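Local coordinates for protein probable ss-1,3-N-acetylglucosaminyltransferase (Staphylococcus aureus subsp. aureus N315, PDB 6H21) that is a probable glycosyltransferase of family 2, with a GT-A type domain that holds uridine-diphosphate-N-acetylglucosamine and manganese in this structure, at residues C[112-126]-C[214-226]. Numbering follows the deposited sequence.
Sequences DDLLHERALEDLYNY and SIKTDYEYYIVVN. With MN (manganese (II) ion), chain Y; MN (manganese (II) ion), chain Z; UD1 (uridine-diphosphate-N-acetylglucosamine), chain X.
Leu114 and Ile223 form an antiparallel hydrogen-bonded pair, Leu114 N giving to Ile223 O (3.1 Å) and Ile223 N to Leu114 O (2.9 Å); just beyond the short ladder, His116 N also bonds Tyr221 O. Among the side-chain bonds, Asp113 suits its place because a carboxylate can accept at both oxygens: OD2 takes the Tyr222 hydroxyl on its anti lone pair (OD2–OH 2.5 Å), while OD1 receives Val225 N from above the carboxylate plane. Waters donating to each oxygen also ligate a manganese, making Asp113 a second-shell residue. Asp112 binds that ion through both carboxylate oxygens and, with Asp110, probably forms the DxD motif of GT-A glycosyltransferases. Asp122 OD2 accepts from Tyr221 OH (2.7 Å) and Arg118 NE (3.1 Å). CH-pi contacts make up a third group. Tyrosine gives Tyr221 both that hydroxyl and a flat face for Leu123 CD1, 3.7 Å from the ring centroid; Tyr219 CB lies over the opposite face. Arg118 CD lies over one face of Tyr219, toward the rim, the guanidinium and ring planes 23° apart. Bent at chi2 (73°), Lys216 lays its aliphatic CD over the Tyr126 ring, while its charged NZ salt-bridges Asp218 OD1.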
loop_
_atom_site.group_PDB
_atom_site.type_symbol
_atom_site.label_atom_id
_atom_site.label_comp_id
_atom_site.label_asym_id
_atom_site.label_seq_id
_atom_site.Cartn_x
_atom_site.Cartn_y
_atom_site.Cartn_z
ATOM N N ASP C 112 -17.728 -38.151 17.806
ATOM C CA ASP C 112 -18.628 -37.214 18.472
ATOM C C ASP C 112 -19.835 -36.846 17.583
ATOM O O ASP C 112 -20.711 -36.121 18.032
ATOM C CB ASP C 112 -17.868 -35.957 18.925
ATOM C CG ASP C 112 -17.150 -35.213 17.808
ATOM O OD1 ASP C 112 -17.081 -35.751 16.680
ATOM O OD2 ASP C 112 -16.659 -34.086 18.061
ATOM N N ASP C 113 -19.892 -37.325 16.335
ATOM C CA ASP C 113 -20.945 -36.883 15.354
ATOM C C ASP C 113 -22.046 -37.957 15.249
ATOM O O ASP C 113 -21.988 -38.970 15.938
ATOM C CB ASP C 113 -20.318 -36.555 13.994
ATOM C CG ASP C 113 -19.313 -35.403 14.022
ATOM O OD1 ASP C 113 -19.445 -34.528 14.894
ATOM O OD2 ASP C 113 -18.390 -35.415 13.167
ATOM N N LEU C 114 -23.072 -37.707 14.427
ATOM C CA LEU C 114 -24.266 -38.573 14.324
ATOM C C LEU C 114 -24.609 -38.795 12.846
ATOM O O LEU C 114 -24.596 -37.846 12.061
ATOM C CB LEU C 114 -25.452 -37.902 15.020
ATOM C CG LEU C 114 -25.256 -37.523 16.484
ATOM C CD1 LEU C 114 -26.413 -36.652 16.976
ATOM C CD2 LEU C 114 -25.119 -38.773 17.336
ATOM N N LEU C 115 -24.905 -40.048 12.482
ATOM C CA LEU C 115 -25.467 -40.370 11.166
ATOM C C LEU C 115 -26.999 -40.285 11.223
ATOM O O LEU C 115 -27.625 -40.736 12.185
ATOM C CB LEU C 115 -25.046 -41.784 10.754
ATOM C CG LEU C 115 -23.584 -41.979 10.373
ATOM C CD1 LEU C 115 -23.383 -43.349 9.749
ATOM C CD2 LEU C 115 -23.114 -40.885 9.420
ATOM N N HIS C 116 -27.595 -39.704 10.180
ATOM C CA HIS C 116 -29.005 -39.905 9.873
ATOM C C HIS C 116 -29.233 -41.407 9.626
ATOM O O HIS C 116 -28.376 -42.091 9.083
ATOM C CB HIS C 116 -29.381 -39.008 8.688
ATOM C CG HIS C 116 -30.840 -38.871 8.449
ATOM N ND1 HIS C 116 -31.591 -39.891 7.895
ATOM C CD2 HIS C 116 -31.685 -37.838 8.654
ATOM C CE1 HIS C 116 -32.846 -39.495 7.795
ATOM N NE2 HIS C 116 -32.923 -38.230 8.243
ATOM N N GLU C 117 -30.405 -41.921 10.016
ATOM C CA GLU C 117 -30.708 -43.368 9.878
ATOM C C GLU C 117 -30.653 -43.808 8.405
ATOM O O GLU C 117 -30.392 -44.979 8.139
ATOM C CB GLU C 117 -32.052 -43.732 10.528
ATOM C CG GLU C 117 -33.273 -43.084 9.880
ATOM C CD GLU C 117 -34.615 -43.465 10.508
ATOM O OE1 GLU C 117 -34.634 -43.958 11.661
ATOM O OE2 GLU C 117 -35.652 -43.261 9.852
ATOM N N ARG C 118 -30.875 -42.885 7.462
ATOM C CA ARG C 118 -30.910 -43.206 6.024
ATOM C C ARG C 118 -29.547 -43.023 5.340
ATOM O O ARG C 118 -29.426 -43.340 4.134
ATOM C CB ARG C 118 -31.925 -42.320 5.300
ATOM C CG ARG C 118 -33.362 -42.526 5.747
ATOM C CD ARG C 118 -34.310 -41.624 4.980
ATOM N NE ARG C 118 -34.229 -41.933 3.555
ATOM C CZ ARG C 118 -35.009 -42.802 2.911
ATOM N NH1 ARG C 118 -36.082 -43.314 3.495
ATOM N NH2 ARG C 118 -34.713 -43.138 1.670
ATOM N N ALA C 119 -28.542 -42.547 6.092
ATOM C CA ALA C 119 -27.248 -42.128 5.550
ATOM C C ALA C 119 -26.629 -43.213 4.667
ATOM O O ALA C 119 -26.360 -42.959 3.504
ATOM C CB ALA C 119 -26.296 -41.733 6.659
ATOM N N LEU C 120 -26.368 -44.398 5.226
ATOM C CA LEU C 120 -25.564 -45.383 4.499
ATOM C C LEU C 120 -26.329 -45.869 3.260
ATOM O O LEU C 120 -25.746 -45.977 2.192
ATOM C CB LEU C 120 -25.188 -46.551 5.417
ATOM C CG LEU C 120 -24.256 -46.240 6.591
ATOM C CD1 LEU C 120 -23.711 -47.530 7.181
ATOM C CD2 LEU C 120 -23.109 -45.322 6.179
ATOM N N GLU C 121 -27.632 -46.131 3.416
ATOM C CA GLU C 121 -28.471 -46.706 2.341
ATOM C C GLU C 121 -28.584 -45.712 1.174
ATOM O O GLU C 121 -28.309 -46.076 0.038
ATOM C CB GLU C 121 -29.846 -47.113 2.883
ATOM C CG GLU C 121 -30.781 -47.716 1.834
ATOM C CD GLU C 121 -30.580 -49.182 1.455
ATOM O OE1 GLU C 121 -29.550 -49.795 1.866
ATOM O OE2 GLU C 121 -31.472 -49.735 0.760
ATOM N N ASP C 122 -28.960 -44.465 1.465
ATOM C CA ASP C 122 -29.201 -43.458 0.430
ATOM C C ASP C 122 -27.904 -43.075 -0.293
ATOM O O ASP C 122 -27.911 -42.962 -1.513
ATOM C CB ASP C 122 -29.823 -42.196 1.009
ATOM C CG ASP C 122 -31.302 -42.336 1.302
ATOM O OD1 ASP C 122 -31.806 -43.508 1.310
ATOM O OD2 ASP C 122 -31.936 -41.271 1.516
ATOM N N LEU C 123 -26.817 -42.862 0.459
ATOM C CA LEU C 123 -25.541 -42.465 -0.151
ATOM C C LEU C 123 -24.989 -43.623 -0.995
ATOM O O LEU C 123 -24.548 -43.400 -2.113
ATOM C CB LEU C 123 -24.541 -42.032 0.925
ATOM C CG LEU C 123 -24.531 -40.537 1.247
ATOM C CD1 LEU C 123 -25.929 -39.990 1.434
ATOM C CD2 LEU C 123 -23.678 -40.249 2.476
ATOM N N TYR C 124 -25.019 -44.841 -0.448
ATOM C CA TYR C 124 -24.544 -46.016 -1.175
ATOM C C TYR C 124 -25.363 -46.219 -2.458
ATOM O O TYR C 124 -24.790 -46.453 -3.511
ATOM C CB TYR C 124 -24.603 -47.308 -0.352
ATOM C CG TYR C 124 -24.233 -48.526 -1.169
ATOM C CD1 TYR C 124 -22.912 -48.904 -1.342
ATOM C CD2 TYR C 124 -25.203 -49.272 -1.825
ATOM C CE1 TYR C 124 -22.562 -49.994 -2.127
ATOM C CE2 TYR C 124 -24.872 -50.369 -2.609
ATOM C CZ TYR C 124 -23.545 -50.730 -2.766
ATOM O OH TYR C 124 -23.197 -51.809 -3.541
ATOM N N ASN C 125 -26.696 -46.187 -2.349
ATOM C CA ASN C 125 -27.583 -46.419 -3.523
ATOM C C ASN C 125 -27.278 -45.380 -4.617
ATOM O O ASN C 125 -27.157 -45.728 -5.794
ATOM C CB ASN C 125 -29.071 -46.413 -3.146
ATOM C CG ASN C 125 -29.517 -47.661 -2.409
ATOM O OD1 ASN C 125 -28.901 -48.719 -2.516
ATOM N ND2 ASN C 125 -30.593 -47.544 -1.652
ATOM N N TYR C 126 -27.142 -44.109 -4.221
ATOM C CA TYR C 126 -26.911 -43.009 -5.166
ATOM C C TYR C 126 -25.533 -43.164 -5.832
ATOM O O TYR C 126 -25.380 -42.955 -7.028
ATOM C CB TYR C 126 -27.079 -41.670 -4.446
ATOM C CG TYR C 126 -27.205 -40.473 -5.354
ATOM C CD1 TYR C 126 -28.279 -40.340 -6.219
ATOM C CD2 TYR C 126 -26.264 -39.462 -5.334
ATOM C CE1 TYR C 126 -28.407 -39.239 -7.052
ATOM C CE2 TYR C 126 -26.376 -38.353 -6.158
ATOM C CZ TYR C 126 -27.454 -38.238 -7.019
ATOM O OH TYR C 126 -27.549 -37.149 -7.837
ATOM N N SER C 214 -20.517 -37.453 -6.450
ATOM C CA SER C 214 -21.963 -37.263 -6.330
ATOM C C SER C 214 -22.290 -36.517 -5.029
ATOM O O SER C 214 -21.608 -36.685 -4.037
ATOM C CB SER C 214 -22.671 -38.596 -6.428
ATOM O OG SER C 214 -22.353 -39.229 -7.669
ATOM N N ILE C 215 -23.360 -35.716 -5.067
ATOM C CA ILE C 215 -23.800 -34.889 -3.951
ATOM C C ILE C 215 -25.270 -35.204 -3.686
ATOM O O ILE C 215 -26.114 -35.047 -4.586
ATOM C CB ILE C 215 -23.606 -33.387 -4.252
ATOM C CG1 ILE C 215 -22.129 -33.031 -4.467
ATOM C CG2 ILE C 215 -24.243 -32.525 -3.168
ATOM C CD1 ILE C 215 -21.912 -31.762 -5.249
ATOM N N LYS C 216 -25.558 -35.594 -2.437
ATOM C CA LYS C 216 -26.883 -36.030 -2.029
ATOM C C LYS C 216 -27.376 -35.095 -0.912
ATOM O O LYS C 216 -26.661 -34.861 0.052
ATOM C CB LYS C 216 -26.784 -37.517 -1.661
ATOM C CG LYS C 216 -28.095 -38.262 -1.509
ATOM C CD LYS C 216 -28.817 -38.546 -2.800
ATOM C CE LYS C 216 -29.803 -39.692 -2.688
ATOM N NZ LYS C 216 -31.070 -39.259 -2.050
ATOM N N THR C 217 -28.598 -34.566 -1.059
ATOM C CA THR C 217 -29.072 -33.405 -0.286
ATOM C C THR C 217 -30.479 -33.602 0.309
ATOM O O THR C 217 -31.028 -32.661 0.888
ATOM C CB THR C 217 -29.080 -32.152 -1.173
ATOM O OG1 THR C 217 -30.029 -32.326 -2.230
ATOM C CG2 THR C 217 -27.727 -31.834 -1.772
ATOM N N ASP C 218 -31.066 -34.797 0.179
ATOM C CA ASP C 218 -32.477 -35.020 0.532
ATOM C C ASP C 218 -32.694 -34.844 2.043
ATOM O O ASP C 218 -33.727 -34.330 2.462
ATOM C CB ASP C 218 -32.952 -36.408 0.098
ATOM C CG ASP C 218 -32.965 -36.593 -1.408
ATOM O OD1 ASP C 218 -31.863 -36.638 -2.004
ATOM O OD2 ASP C 218 -34.078 -36.680 -1.973
ATOM N N TYR C 219 -31.711 -35.275 2.847
ATOM C CA TYR C 219 -31.729 -35.102 4.309
ATOM C C TYR C 219 -30.395 -34.504 4.758
ATOM O O TYR C 219 -29.435 -34.438 3.978
ATOM C CB TYR C 219 -31.966 -36.440 5.011
ATOM C CG TYR C 219 -33.243 -37.129 4.603
ATOM C CD1 TYR C 219 -33.280 -37.925 3.472
ATOM C CD2 TYR C 219 -34.420 -36.960 5.317
ATOM C CE1 TYR C 219 -34.447 -38.544 3.062
ATOM C CE2 TYR C 219 -35.602 -37.568 4.918
ATOM C CZ TYR C 219 -35.612 -38.357 3.782
ATOM O OH TYR C 219 -36.740 -38.980 3.351
ATOM N N GLU C 220 -30.339 -34.063 6.017
ATOM C CA GLU C 220 -29.057 -33.772 6.645
ATOM C C GLU C 220 -28.487 -35.107 7.146
ATOM O O GLU C 220 -28.825 -35.569 8.239
ATOM C CB GLU C 220 -29.221 -32.732 7.757
ATOM C CG GLU C 220 -29.663 -31.359 7.257
ATOM C CD GLU C 220 -29.727 -30.287 8.338
ATOM O OE1 GLU C 220 -29.706 -30.634 9.531
ATOM O OE2 GLU C 220 -29.795 -29.106 7.984
ATOM N N TYR C 221 -27.650 -35.732 6.315
ATOM C CA TYR C 221 -27.258 -37.124 6.479
ATOM C C TYR C 221 -26.175 -37.287 7.552
ATOM O O TYR C 221 -26.087 -38.342 8.168
ATOM C CB TYR C 221 -26.731 -37.693 5.161
ATOM C CG TYR C 221 -27.787 -37.982 4.126
ATOM C CD1 TYR C 221 -28.699 -39.008 4.318
ATOM C CD2 TYR C 221 -27.862 -37.247 2.952
ATOM C CE1 TYR C 221 -29.657 -39.304 3.361
ATOM C CE2 TYR C 221 -28.820 -37.526 1.989
ATOM C CZ TYR C 221 -29.718 -38.558 2.196
ATOM O OH TYR C 221 -30.668 -38.849 1.265
ATOM N N TYR C 222 -25.325 -36.268 7.720
ATOM C CA TYR C 222 -24.227 -36.288 8.691
ATOM C C TYR C 222 -24.327 -35.044 9.575
ATOM O O TYR C 222 -24.255 -33.935 9.066
ATOM C CB TYR C 222 -22.875 -36.340 7.975
ATOM C CG TYR C 222 -21.702 -36.567 8.892
ATOM C CD1 TYR C 222 -21.276 -35.583 9.774
ATOM C CD2 TYR C 222 -21.006 -37.759 8.876
ATOM C CE1 TYR C 222 -20.217 -35.803 10.636
ATOM C CE2 TYR C 222 -19.933 -37.987 9.719
ATOM C CZ TYR C 222 -19.530 -37.001 10.597
ATOM O OH TYR C 222 -18.482 -37.233 11.433
ATOM N N ILE C 223 -24.500 -35.250 10.887
ATOM C CA ILE C 223 -24.708 -34.158 11.829
ATOM C C ILE C 223 -23.397 -33.906 12.579
ATOM O O ILE C 223 -22.935 -34.768 13.320
ATOM C CB ILE C 223 -25.880 -34.471 12.785
ATOM C CG1 ILE C 223 -27.168 -34.763 12.010
ATOM C CG2 ILE C 223 -26.074 -33.348 13.785
ATOM C CD1 ILE C 223 -28.095 -35.735 12.704
ATOM N N VAL C 224 -22.812 -32.721 12.347
ATOM C CA VAL C 224 -21.597 -32.294 12.982
ATOM C C VAL C 224 -21.978 -31.723 14.351
ATOM O O VAL C 224 -22.734 -30.785 14.425
ATOM C CB VAL C 224 -20.842 -31.264 12.118
ATOM C CG1 VAL C 224 -19.636 -30.689 12.857
ATOM C CG2 VAL C 224 -20.410 -31.845 10.770
ATOM N N VAL C 225 -21.478 -32.313 15.437
ATOM C CA VAL C 225 -21.796 -31.772 16.745
ATOM C C VAL C 225 -20.614 -30.923 17.223
ATOM O O VAL C 225 -19.461 -31.352 17.167
ATOM C CB VAL C 225 -22.214 -32.836 17.781
ATOM C CG1 VAL C 225 -22.998 -33.982 17.168
ATOM C CG2 VAL C 225 -21.062 -33.366 18.607
ATOM N N ASN C 226 -20.948 -29.713 17.683
ATOM C CA ASN C 226 -20.006 -28.737 18.210
ATOM C C ASN C 226 -20.071 -28.774 19.736
ATOM O O ASN C 226 -21.168 -28.726 20.310
ATOM C CB ASN C 226 -20.317 -27.326 17.706
ATOM C CG ASN C 226 -20.199 -27.196 16.199
ATOM O OD1 ASN C 226 -19.281 -27.743 15.594
ATOM N ND2 ASN C 226 -21.114 -26.461 15.583
HETATM MN MN MN Y . -15.956 -33.879 15.956
HETATM MN MN MN Z . -15.930 -32.687 19.871
HETATM C "C1'" UD1 X . -12.115 -31.497 13.288
HETATM C "C2'" UD1 X . -12.724 -31.198 11.915
HETATM C "C3'" UD1 X . -13.238 -32.490 11.283
HETATM C "C4'" UD1 X . -12.113 -33.521 11.241
HETATM C "C5'" UD1 X . -11.427 -33.678 12.601
HETATM C "C6'" UD1 X . -10.217 -34.617 12.534
HETATM C "C7'" UD1 X . -13.732 -28.963 11.631
HETATM C "C8'" UD1 X . -14.975 -28.136 11.827
HETATM N "N2'" UD1 X . -13.809 -30.232 12.037
HETATM O "O1'" UD1 X . -13.148 -32.059 14.104
HETATM O "O3'" UD1 X . -13.733 -32.226 9.960
HETATM O "O4'" UD1 X . -12.661 -34.779 10.842
HETATM O "O5'" UD1 X . -11.021 -32.404 13.142
HETATM O "O6'" UD1 X . -9.294 -34.237 11.517
HETATM O "O7'" UD1 X . -12.724 -28.501 11.124
HETATM N N1 UD1 X . -9.076 -38.705 17.707
HETATM C C2 UD1 X . -8.096 -39.712 17.639
HETATM N N3 UD1 X . -6.971 -39.629 18.339
HETATM C C4 UD1 X . -6.739 -38.591 19.134
HETATM C C5 UD1 X . -7.683 -37.568 19.233
HETATM C C6 UD1 X . -8.867 -37.633 18.495
HETATM O O2 UD1 X . -8.251 -40.703 16.914
HETATM O O4 UD1 X . -5.667 -38.580 19.779
HETATM C C1B UD1 X . -10.276 -38.877 16.886
HETATM C C2B UD1 X . -11.574 -38.548 17.602
HETATM O "O2'" UD1 X . -11.979 -39.620 18.446
HETATM C C3B UD1 X . -12.508 -38.303 16.427
HETATM C C4B UD1 X . -11.590 -37.741 15.344
HETATM O O4B UD1 X . -10.239 -38.025 15.743
HETATM O O3B UD1 X . -13.092 -39.534 15.979
HETATM C C5B UD1 X . -11.732 -36.239 15.176
HETATM O O5B UD1 X . -11.735 -35.636 16.463
HETATM P PA UD1 X . -12.814 -34.531 16.881
HETATM O O1A UD1 X . -12.495 -34.178 18.297
HETATM O O2A UD1 X . -14.231 -34.909 16.455
HETATM O O3A UD1 X . -12.322 -33.338 15.961
HETATM P PB UD1 X . -13.165 -32.011 15.695
HETATM O O1B UD1 X . -12.351 -30.853 16.183
HETATM O O2B UD1 X . -14.611 -32.130 16.155
HETATM O O HOH W 1 -17.754 -32.721 15.607
HETATM O O HOH W 2 -15.976 -34.189 13.723
#